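PDB 2HJN: maintenance of ploidy protein MOB1, which activates the protein kinase DBF2 by binding it, so that CDC15 can phosphorylate it in late anaphase within the mitotic exit network. Local coordinates for residues A[109-114]-A[180-185]; A[101-106]-A[131-136]; A[85-90]-A[139-144]. One frame throughout, in Å; residues are numbered along the deposited sequence.

Two contacts share the zinc ion and the third lies deeper in the helical body. Contact 1 (109-114 with 180-185) is buried and supplies a histidine ligand; contact 2 (101-106 with 131-136), farther from the chain centre and only partly buried, supplies two cysteine ligands. In each, a single hydrogen bond to a loop carbonyl crosses the interface. Contact 3 (85-90 with 139-144), a buried helix pair nearest the chain centre, has no metal ligand and combines apolar and selenomethionine packing round a tyrosine knob with an arginine-tyrosine hydrogen bond. Helix 132-147 serves contacts 2 and 3 with its start and a later stretch. Contact 1 meets both: His183 packs on Ala132, and Val180 on Ile90 and Leu139.

Contact 1. Residues A[109-114]-A[180-185]; sequences MIATNE and VYAHIY. With ZN (zinc ion), chain B.
His183 extends from its helix with CG anti to the backbone N (chi1 -174°), which places ND1 at the carbonyl of Ile110, while Met109, also anti about its first torsion and then bent at chi2 (65°), brings its selenium to the same imidazole. The ring is held at two of its atoms. ND1 donates to the carbonyl O of Ile110 at 2.9 Å in a nearly straight bond, with the oxygen in the ring plane and the nitrogen in the carbonyl plane. NE2, the other ring nitrogen, binds the zinc ion at 2.1 Å. With one nitrogen on a loop carbonyl and the other on the metal, the rotation of the imidazole is fixed, and the carbonyl acts as a second-shell acceptor that would probably make NE2 a stronger electron donor.

This is one corner of the Cys2His2 zinc site of the Mob1/phocein fold, in which Cys101 and Cys106 come from the loop after helix 75-97 and His183 and His188 from the end of helix 165-187 and just beyond it. Met109, deposited as selenomethionine, sets its SE 3.9 Å from His183 CG, in an oblique Met-aromatic contact; its CE reaches down the helix to within 4.3 Å of Val180 CA. Farther along the loop, the methyl of Ala111 meets that of Ala182, CB to CB 3.8 Å. His187, one turn beyond His183, receives the backbone N-H of Thr112 at its NE2, while Ala132 and Tyr135 of helix 132-147 pack against Met109.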
loop_
_atom_site.group_PDB
_atom_site.type_symbol
_atom_site.label_atom_id
_atom_site.label_comp_id
_atom_site.label_asym_id
_atom_site.label_seq_id
_atom_site.Cartn_x
_atom_site.Cartn_y
_atom_site.Cartn_z
HETATM N N MSE A 109 -4.921 -10.703 -19.229
HETATM C CA MSE A 109 -4.909 -9.299 -18.760
HETATM C C MSE A 109 -6.170 -8.632 -19.312
HETATM O O MSE A 109 -6.183 -8.174 -20.453
HETATM C CB MSE A 109 -3.609 -8.592 -19.188
HETATM C CG MSE A 109 -3.524 -7.123 -18.815
HETATM SE SE MSE A 109 -3.483 -6.838 -16.856
HETATM C CE MSE A 109 -2.977 -4.983 -17.110
ATOM N N ILE A 110 -7.232 -8.579 -18.505
ATOM C CA ILE A 110 -8.508 -8.043 -18.964
ATOM C C ILE A 110 -9.023 -6.873 -18.115
ATOM O O ILE A 110 -8.534 -6.639 -17.012
ATOM C CB ILE A 110 -9.575 -9.152 -19.116
ATOM C CG1 ILE A 110 -9.889 -9.791 -17.741
ATOM C CG2 ILE A 110 -9.023 -10.225 -20.101
ATOM C CD1 ILE A 110 -10.956 -10.815 -17.725
ATOM N N ALA A 111 -10.011 -6.142 -18.651
ATOM C CA ALA A 111 -10.641 -5.037 -17.944
ATOM C C ALA A 111 -12.056 -5.182 -18.380
ATOM O O ALA A 111 -12.442 -4.579 -19.382
ATOM C CB ALA A 111 -10.060 -3.698 -18.442
ATOM N N THR A 112 -12.799 -6.000 -17.631
ATOM C CA THR A 112 -14.000 -6.718 -18.083
ATOM C C THR A 112 -13.777 -7.612 -19.295
ATOM O O THR A 112 -12.732 -7.540 -19.936
ATOM C CB THR A 112 -15.180 -5.793 -18.426
ATOM O OG1 THR A 112 -14.923 -5.163 -19.672
ATOM C CG2 THR A 112 -15.416 -4.711 -17.305
ATOM N N ASN A 113 -14.778 -8.432 -19.629
ATOM C CA ASN A 113 -14.653 -9.307 -20.816
ATOM C C ASN A 113 -14.690 -8.627 -22.210
ATOM O O ASN A 113 -14.478 -9.306 -23.224
ATOM C CB ASN A 113 -15.606 -10.500 -20.729
ATOM C CG ASN A 113 -15.198 -11.498 -19.632
ATOM O OD1 ASN A 113 -14.026 -11.854 -19.516
ATOM N ND2 ASN A 113 -16.165 -11.956 -18.836
ATOM N N GLU A 114 -14.881 -7.310 -22.274
ATOM C CA GLU A 114 -14.813 -6.595 -23.559
ATOM C C GLU A 114 -13.412 -6.127 -23.973
ATOM O O GLU A 114 -13.226 -5.768 -25.138
ATOM C CB GLU A 114 -15.793 -5.391 -23.644
ATOM C CG GLU A 114 -17.263 -5.620 -23.103
ATOM C CD GLU A 114 -17.892 -6.982 -23.401
ATOM O OE1 GLU A 114 -18.318 -7.218 -24.551
ATOM O OE2 GLU A 114 -18.030 -7.807 -22.462
ATOM N N VAL A 180 -3.119 -0.740 -16.306
ATOM C CA VAL A 180 -2.956 -1.295 -14.923
ATOM C C VAL A 180 -4.080 -0.780 -14.041
ATOM O O VAL A 180 -4.698 -1.560 -13.300
ATOM C CB VAL A 180 -1.576 -0.952 -14.305
ATOM C CG1 VAL A 180 -1.448 -1.612 -12.916
ATOM C CG2 VAL A 180 -0.408 -1.424 -15.262
ATOM N N TYR A 181 -4.378 0.514 -14.120
ATOM C CA TYR A 181 -5.561 1.045 -13.388
ATOM C C TYR A 181 -6.828 0.312 -13.820
ATOM O O TYR A 181 -7.673 -0.024 -12.966
ATOM C CB TYR A 181 -5.791 2.551 -13.658
ATOM C CG TYR A 181 -4.969 3.506 -12.821
ATOM C CD1 TYR A 181 -5.142 3.600 -11.444
ATOM C CD2 TYR A 181 -4.040 4.353 -13.435
ATOM C CE1 TYR A 181 -4.380 4.517 -10.703
ATOM C CE2 TYR A 181 -3.301 5.242 -12.722
ATOM C CZ TYR A 181 -3.476 5.328 -11.359
ATOM O OH TYR A 181 -2.738 6.255 -10.714
ATOM N N ALA A 182 -6.944 0.047 -15.125
ATOM C CA ALA A 182 -8.165 -0.615 -15.634
ATOM C C ALA A 182 -8.343 -2.016 -15.026
ATOM O O ALA A 182 -9.467 -2.416 -14.642
ATOM C CB ALA A 182 -8.195 -0.667 -17.188
ATOM N N HIS A 183 -7.257 -2.787 -14.958
ATOM C CA HIS A 183 -7.351 -4.135 -14.347
ATOM C C HIS A 183 -7.742 -4.072 -12.846
ATOM O O HIS A 183 -8.527 -4.909 -12.357
ATOM C CB HIS A 183 -6.042 -4.935 -14.542
ATOM C CG HIS A 183 -6.148 -6.347 -14.059
ATOM N ND1 HIS A 183 -6.988 -7.273 -14.645
ATOM C CD2 HIS A 183 -5.641 -6.940 -12.950
ATOM C CE1 HIS A 183 -6.962 -8.391 -13.940
ATOM N NE2 HIS A 183 -6.154 -8.213 -12.904
ATOM N N ILE A 184 -7.150 -3.122 -12.109
ATOM C CA ILE A 184 -7.419 -2.975 -10.669
ATOM C C ILE A 184 -8.893 -2.708 -10.409
ATOM O O ILE A 184 -9.516 -3.373 -9.592
ATOM C CB ILE A 184 -6.528 -1.836 -9.955
ATOM C CG1 ILE A 184 -5.053 -2.219 -9.873
ATOM C CG2 ILE A 184 -6.918 -1.621 -8.465
ATOM C CD1 ILE A 184 -4.138 -1.024 -9.629
ATOM N N TYR A 185 -9.450 -1.713 -11.114
ATOM C CA TYR A 185 -10.845 -1.281 -10.901
ATOM C C TYR A 185 -11.831 -2.366 -11.288
ATOM O O TYR A 185 -12.830 -2.594 -10.594
ATOM C CB TYR A 185 -11.121 -0.039 -11.782
ATOM C CG TYR A 185 -10.898 1.269 -11.089
ATOM C CD1 TYR A 185 -9.827 2.097 -11.452
ATOM C CD2 TYR A 185 -11.732 1.673 -10.025
ATOM C CE1 TYR A 185 -9.603 3.311 -10.794
ATOM C CE2 TYR A 185 -11.509 2.875 -9.354
ATOM C CZ TYR A 185 -10.439 3.694 -9.744
ATOM O OH TYR A 185 -10.214 4.921 -9.115
HETATM ZN ZN ZN B . -5.855 -9.733 -11.430
#

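Contact 2. Residues A[101-106]-A[131-136]; sequences CSPQTC and SAPKYV. With ZN (zinc ion), chain B.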
loop_
_atom_site.group_PDB
_atom_site.type_symbol
_atom_site.label_atom_id
_atom_site.label_comp_id
_atom_site.label_asym_id
_atom_site.label_seq_id
_atom_site.Cartn_x
_atom_site.Cartn_y
_atom_site.Cartn_z
ATOM N N CYS A 101 -3.950 -11.429 -7.128
ATOM C CA CYS A 101 -3.833 -11.491 -8.599
ATOM C C CYS A 101 -2.716 -12.474 -8.992
ATOM O O CYS A 101 -1.531 -12.157 -8.981
ATOM C CB CYS A 101 -3.605 -10.099 -9.172
ATOM S SG CYS A 101 -3.543 -10.016 -10.957
ATOM N N SER A 102 -3.131 -13.694 -9.316
ATOM C CA SER A 102 -2.229 -14.775 -9.749
ATOM C C SER A 102 -2.618 -15.288 -11.153
ATOM O O SER A 102 -3.658 -14.939 -11.678
ATOM C CB SER A 102 -2.288 -15.967 -8.763
ATOM O OG SER A 102 -3.516 -16.672 -8.909
ATOM N N PRO A 103 -1.749 -16.118 -11.776
ATOM C CA PRO A 103 -2.127 -16.664 -13.063
ATOM C C PRO A 103 -3.374 -17.559 -13.020
ATOM O O PRO A 103 -3.970 -17.783 -14.081
ATOM C CB PRO A 103 -0.920 -17.493 -13.458
ATOM C CG PRO A 103 0.167 -16.928 -12.776
ATOM C CD PRO A 103 -0.380 -16.525 -11.417
ATOM N N GLN A 104 -3.764 -18.051 -11.831
ATOM C CA GLN A 104 -5.055 -18.799 -11.686
ATOM C C GLN A 104 -6.270 -17.935 -11.472
ATOM O O GLN A 104 -7.346 -18.265 -11.974
ATOM C CB GLN A 104 -4.957 -19.916 -10.626
ATOM C CG GLN A 104 -3.687 -20.755 -10.881
ATOM C CD GLN A 104 -3.844 -21.746 -12.028
ATOM O OE1 GLN A 104 -3.161 -21.660 -13.078
ATOM N NE2 GLN A 104 -4.759 -22.702 -11.839
ATOM N N THR A 105 -6.152 -16.807 -10.754
ATOM C CA THR A 105 -7.341 -15.919 -10.665
ATOM C C THR A 105 -7.554 -15.137 -11.949
ATOM O O THR A 105 -8.692 -14.911 -12.362
ATOM C CB THR A 105 -7.273 -14.889 -9.471
ATOM O OG1 THR A 105 -6.144 -14.020 -9.661
ATOM C CG2 THR A 105 -7.141 -15.641 -8.143
ATOM N N CYS A 106 -6.460 -14.703 -12.560
ATOM C CA CYS A 106 -6.535 -13.830 -13.736
ATOM C C CYS A 106 -5.639 -14.366 -14.870
ATOM O O CYS A 106 -4.512 -13.855 -15.083
ATOM C CB CYS A 106 -6.187 -12.341 -13.368
ATOM S SG CYS A 106 -7.057 -11.678 -11.913
ATOM N N SER A 131 -1.042 -13.801 -18.525
ATOM C CA SER A 131 -1.867 -13.700 -17.266
ATOM C C SER A 131 -1.732 -12.253 -16.776
ATOM O O SER A 131 -0.788 -11.578 -17.197
ATOM C CB SER A 131 -1.363 -14.697 -16.229
ATOM O OG SER A 131 -0.103 -14.289 -15.695
ATOM N N ALA A 132 -2.630 -11.747 -15.933
ATOM C CA ALA A 132 -2.545 -10.320 -15.522
ATOM C C ALA A 132 -1.227 -10.063 -14.774
ATOM O O ALA A 132 -0.544 -9.099 -15.041
ATOM C CB ALA A 132 -3.736 -9.921 -14.637
ATOM N N PRO A 133 -0.867 -10.917 -13.805
ATOM C CA PRO A 133 0.401 -10.565 -13.092
ATOM C C PRO A 133 1.686 -10.648 -13.948
ATOM O O PRO A 133 2.641 -9.913 -13.699
ATOM C CB PRO A 133 0.421 -11.560 -11.946
ATOM C CG PRO A 133 -0.345 -12.787 -12.531
ATOM C CD PRO A 133 -1.471 -12.148 -13.270
ATOM N N LYS A 134 1.720 -11.536 -14.961
ATOM C CA LYS A 134 2.826 -11.554 -15.903
ATOM C C LYS A 134 2.889 -10.277 -16.717
ATOM O O LYS A 134 3.964 -9.728 -16.882
ATOM C CB LYS A 134 2.755 -12.777 -16.856
ATOM C CG LYS A 134 3.935 -12.861 -17.856
ATOM C CD LYS A 134 5.145 -13.419 -17.073
ATOM C CE LYS A 134 6.277 -13.833 -17.949
ATOM N NZ LYS A 134 7.200 -14.640 -17.101
ATOM N N TYR A 135 1.735 -9.843 -17.234
ATOM C CA TYR A 135 1.562 -8.589 -17.936
ATOM C C TYR A 135 2.091 -7.386 -17.101
ATOM O O TYR A 135 2.936 -6.605 -17.556
ATOM C CB TYR A 135 0.072 -8.363 -18.265
ATOM C CG TYR A 135 -0.118 -7.101 -19.098
ATOM C CD1 TYR A 135 -0.036 -5.849 -18.490
ATOM C CD2 TYR A 135 -0.288 -7.149 -20.474
ATOM C CE1 TYR A 135 -0.169 -4.697 -19.191
ATOM C CE2 TYR A 135 -0.432 -5.968 -21.210
ATOM C CZ TYR A 135 -0.352 -4.745 -20.540
ATOM O OH TYR A 135 -0.465 -3.529 -21.183
ATOM N N VAL A 136 1.596 -7.292 -15.869
ATOM C CA VAL A 136 1.906 -6.154 -14.989
ATOM C C VAL A 136 3.399 -6.116 -14.644
ATOM O O VAL A 136 4.069 -5.085 -14.812
ATOM C CB VAL A 136 0.981 -6.139 -13.731
ATOM C CG1 VAL A 136 1.364 -4.953 -12.749
ATOM C CG2 VAL A 136 -0.453 -5.979 -14.177
HETATM ZN ZN ZN B . -5.855 -9.733 -11.430
#
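Pro133 and Pro103 lie obliquely across one another, with CG of Pro133 3.9 Å from CD of Pro103. The same Pro133 CG also lies 3.6 Å from the carbonyl carbon C of Ser102, while Pro133 CD faces the sulfur of Cys101. Beside it the methyl of Ala132 points between the two metal ligands, its CB 3.7 Å from both Cys101 SG and Cys106 CB. The two thiolates reach the zinc ion by different turns: SG of Cys101 is anti to its backbone N (chi1 -176°), whereas that of Cys106 is anti to its carbonyl carbon, and their bonds to the metal are 2.4 and 2.3 Å.

The loop thus forms the cysteine half of a Cys2His2 zinc site completed by His183 and His188, and it docks on the first turn of helix 132-147. Ser131 is the N-cap, its OG accepting weakly from Lys134 N. An alanine in place of Pro133 would lack CG and CD, and is likely to leave a gap beside Pro103 CD and the Cys101 sulfur. The helix start is also tied directly to the loop: Ala132 N donates to Cys106 O at 3.0 Å.

Contact 3. Residues A[85-90]-A[139-144]; sequences DFYNQI and LMRWCQ
Tyr87 is the bump of this interface, a knob that enters the hollow formed by Met140, Arg141, Cys143 and Gln144 on the neighbouring helix. The two helices run roughly antiparallel, at 151°, and the axes of the two segments come no nearer than 11.4 Å. With CG anti to the backbone N (chi1 162°), the ring reaches straight into the hollow. Met140, a selenomethionine bent at chi2 and chi3, curls alongside it: its CE touches Tyr87 CE1 at 3.5 Å and also fits against CG2 of Ile90 at 3.8 Å, while SE makes an oblique Met-aromatic contact with the Tyr87 ring. The Cys143 CB lines the wall at Tyr87 CD1. Near the hydroxyl, CG of Gln144 comes 3.6 Å from Tyr87 CZ, the Gln144 amide plane lying 21° from that of the ring.

The guanidinium stands almost perpendicular to the ring and meets the hydroxyl edge-on, Arg141 NH2 donating to Tyr87 OH at 3.1 Å. Arg141 NE hydrogen-bonds to Gln144 OE1 at 2.7 Å within the same helix, tying together two walls of the hollow. The hydroxyl is used as both acceptor and donor: it accepts from Arg141 while donating a hydrogen bond to the carbonyl O of Ser29, which joins the N-terminal segment to both helices.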
loop_
_atom_site.group_PDB
_atom_site.type_symbol
_atom_site.label_atom_id
_atom_site.label_comp_id
_atom_site.label_asym_id
_atom_site.label_seq_id
_atom_site.Cartn_x
_atom_site.Cartn_y
_atom_site.Cartn_z
ATOM N N ASP A 85 6.489 9.657 -10.658
ATOM C CA ASP A 85 5.517 9.681 -9.545
ATOM C C ASP A 85 4.269 8.822 -9.817
ATOM O O ASP A 85 3.780 8.171 -8.901
ATOM C CB ASP A 85 5.036 11.098 -9.245
ATOM C CG ASP A 85 6.141 12.008 -8.650
ATOM O OD1 ASP A 85 7.202 11.487 -8.161
ATOM O OD2 ASP A 85 5.913 13.255 -8.665
ATOM N N PHE A 86 3.732 8.825 -11.035
ATOM C CA PHE A 86 2.534 7.999 -11.308
ATOM C C PHE A 86 2.814 6.495 -11.279
ATOM O O PHE A 86 2.012 5.672 -10.793
ATOM C CB PHE A 86 1.896 8.382 -12.640
ATOM C CG PHE A 86 1.227 9.742 -12.618
ATOM C CD1 PHE A 86 0.577 10.186 -11.486
ATOM C CD2 PHE A 86 1.268 10.563 -13.736
ATOM C CE1 PHE A 86 -0.031 11.464 -11.454
ATOM C CE2 PHE A 86 0.653 11.840 -13.724
ATOM C CZ PHE A 86 0.021 12.297 -12.585
ATOM N N TYR A 87 3.991 6.161 -11.772
ATOM C CA TYR A 87 4.491 4.771 -11.728
ATOM C C TYR A 87 4.551 4.331 -10.249
ATOM O O TYR A 87 4.147 3.224 -9.872
ATOM C CB TYR A 87 5.898 4.677 -12.358
ATOM C CG TYR A 87 6.602 3.395 -11.932
ATOM C CD1 TYR A 87 6.511 2.259 -12.735
ATOM C CD2 TYR A 87 7.300 3.297 -10.709
ATOM C CE1 TYR A 87 7.125 1.065 -12.381
ATOM C CE2 TYR A 87 7.889 2.080 -10.324
ATOM C CZ TYR A 87 7.780 0.971 -11.181
ATOM O OH TYR A 87 8.282 -0.264 -10.888
ATOM N N ASN A 88 5.060 5.212 -9.401
ATOM C CA ASN A 88 5.224 4.843 -7.997
ATOM C C ASN A 88 3.877 4.668 -7.244
ATOM O O ASN A 88 3.752 3.779 -6.398
ATOM C CB ASN A 88 6.183 5.854 -7.249
ATOM C CG ASN A 88 7.684 5.560 -7.433
ATOM O OD1 ASN A 88 8.100 4.444 -7.694
ATOM N ND2 ASN A 88 8.517 6.598 -7.204
ATOM N N GLN A 89 2.875 5.498 -7.548
ATOM C CA GLN A 89 1.515 5.301 -6.993
ATOM C C GLN A 89 0.905 3.960 -7.460
ATOM O O GLN A 89 0.248 3.232 -6.668
ATOM C CB GLN A 89 0.607 6.516 -7.368
ATOM C CG GLN A 89 1.118 7.849 -6.718
ATOM C CD GLN A 89 0.369 9.070 -7.172
ATOM O OE1 GLN A 89 -0.803 8.976 -7.547
ATOM N NE2 GLN A 89 1.038 10.254 -7.141
ATOM N N ILE A 90 1.135 3.589 -8.725
ATOM C CA ILE A 90 0.528 2.331 -9.302
ATOM C C ILE A 90 1.259 1.106 -8.709
ATOM O O ILE A 90 0.642 0.131 -8.309
ATOM C CB ILE A 90 0.594 2.337 -10.843
ATOM C CG1 ILE A 90 -0.397 3.331 -11.428
ATOM C CG2 ILE A 90 0.287 0.950 -11.408
ATOM C CD1 ILE A 90 -0.039 3.727 -12.943
ATOM N N LEU A 139 5.348 -5.054 -17.870
ATOM C CA LEU A 139 5.097 -3.652 -18.147
ATOM C C LEU A 139 5.833 -2.759 -17.181
ATOM O O LEU A 139 6.467 -1.800 -17.623
ATOM C CB LEU A 139 3.603 -3.274 -18.110
ATOM C CG LEU A 139 3.085 -1.838 -18.285
ATOM C CD1 LEU A 139 1.590 -1.854 -18.640
ATOM C CD2 LEU A 139 3.133 -1.020 -17.044
HETATM N N MSE A 140 5.697 -3.019 -15.881
HETATM C CA MSE A 140 6.332 -2.160 -14.846
HETATM C C MSE A 140 7.849 -2.229 -14.931
HETATM O O MSE A 140 8.502 -1.202 -14.826
HETATM C CB MSE A 140 5.888 -2.562 -13.447
HETATM C CG MSE A 140 4.384 -2.386 -13.222
HETATM SE SE MSE A 140 3.715 -0.499 -13.340
HETATM C CE MSE A 140 3.945 -0.161 -11.436
ATOM N N ARG A 141 8.421 -3.424 -15.106
ATOM C CA ARG A 141 9.887 -3.563 -15.312
ATOM C C ARG A 141 10.336 -2.839 -16.599
ATOM O O ARG A 141 11.412 -2.291 -16.639
ATOM C CB ARG A 141 10.352 -5.045 -15.385
ATOM C CG ARG A 141 10.342 -5.881 -14.045
ATOM C CD ARG A 141 10.922 -5.201 -12.767
ATOM N NE ARG A 141 10.058 -4.165 -12.155
ATOM C CZ ARG A 141 8.969 -4.370 -11.430
ATOM N NH1 ARG A 141 8.487 -5.583 -11.197
ATOM N NH2 ARG A 141 8.322 -3.325 -10.944
ATOM N N TRP A 142 9.509 -2.867 -17.639
ATOM C CA TRP A 142 9.796 -2.079 -18.875
ATOM C C TRP A 142 9.812 -0.547 -18.586
ATOM O O TRP A 142 10.688 0.202 -19.096
ATOM C CB TRP A 142 8.822 -2.435 -20.025
ATOM C CG TRP A 142 9.032 -1.574 -21.257
ATOM C CD1 TRP A 142 9.901 -1.786 -22.291
ATOM C CD2 TRP A 142 8.358 -0.360 -21.532
ATOM N NE1 TRP A 142 9.782 -0.773 -23.231
ATOM C CE2 TRP A 142 8.850 0.128 -22.776
ATOM C CE3 TRP A 142 7.339 0.348 -20.876
ATOM C CZ2 TRP A 142 8.400 1.322 -23.336
ATOM C CZ3 TRP A 142 6.913 1.575 -21.434
ATOM C CH2 TRP A 142 7.418 2.023 -22.664
ATOM N N CYS A 143 8.860 -0.075 -17.770
ATOM C CA CYS A 143 8.859 1.352 -17.401
ATOM C C CYS A 143 10.151 1.762 -16.677
ATOM O O CYS A 143 10.713 2.821 -16.976
ATOM C CB CYS A 143 7.622 1.721 -16.553
ATOM S SG CYS A 143 6.077 1.657 -17.455
ATOM N N GLN A 144 10.572 0.957 -15.698
ATOM C CA GLN A 144 11.823 1.195 -14.970
ATOM C C GLN A 144 13.041 1.213 -15.892
ATOM O O GLN A 144 13.929 2.040 -15.714
ATOM C CB GLN A 144 12.036 0.175 -13.824
ATOM C CG GLN A 144 10.989 0.283 -12.721
ATOM C CD GLN A 144 11.336 -0.543 -11.531
ATOM O OE1 GLN A 144 11.250 -1.779 -11.588
ATOM N NE2 GLN A 144 11.777 0.122 -10.435
#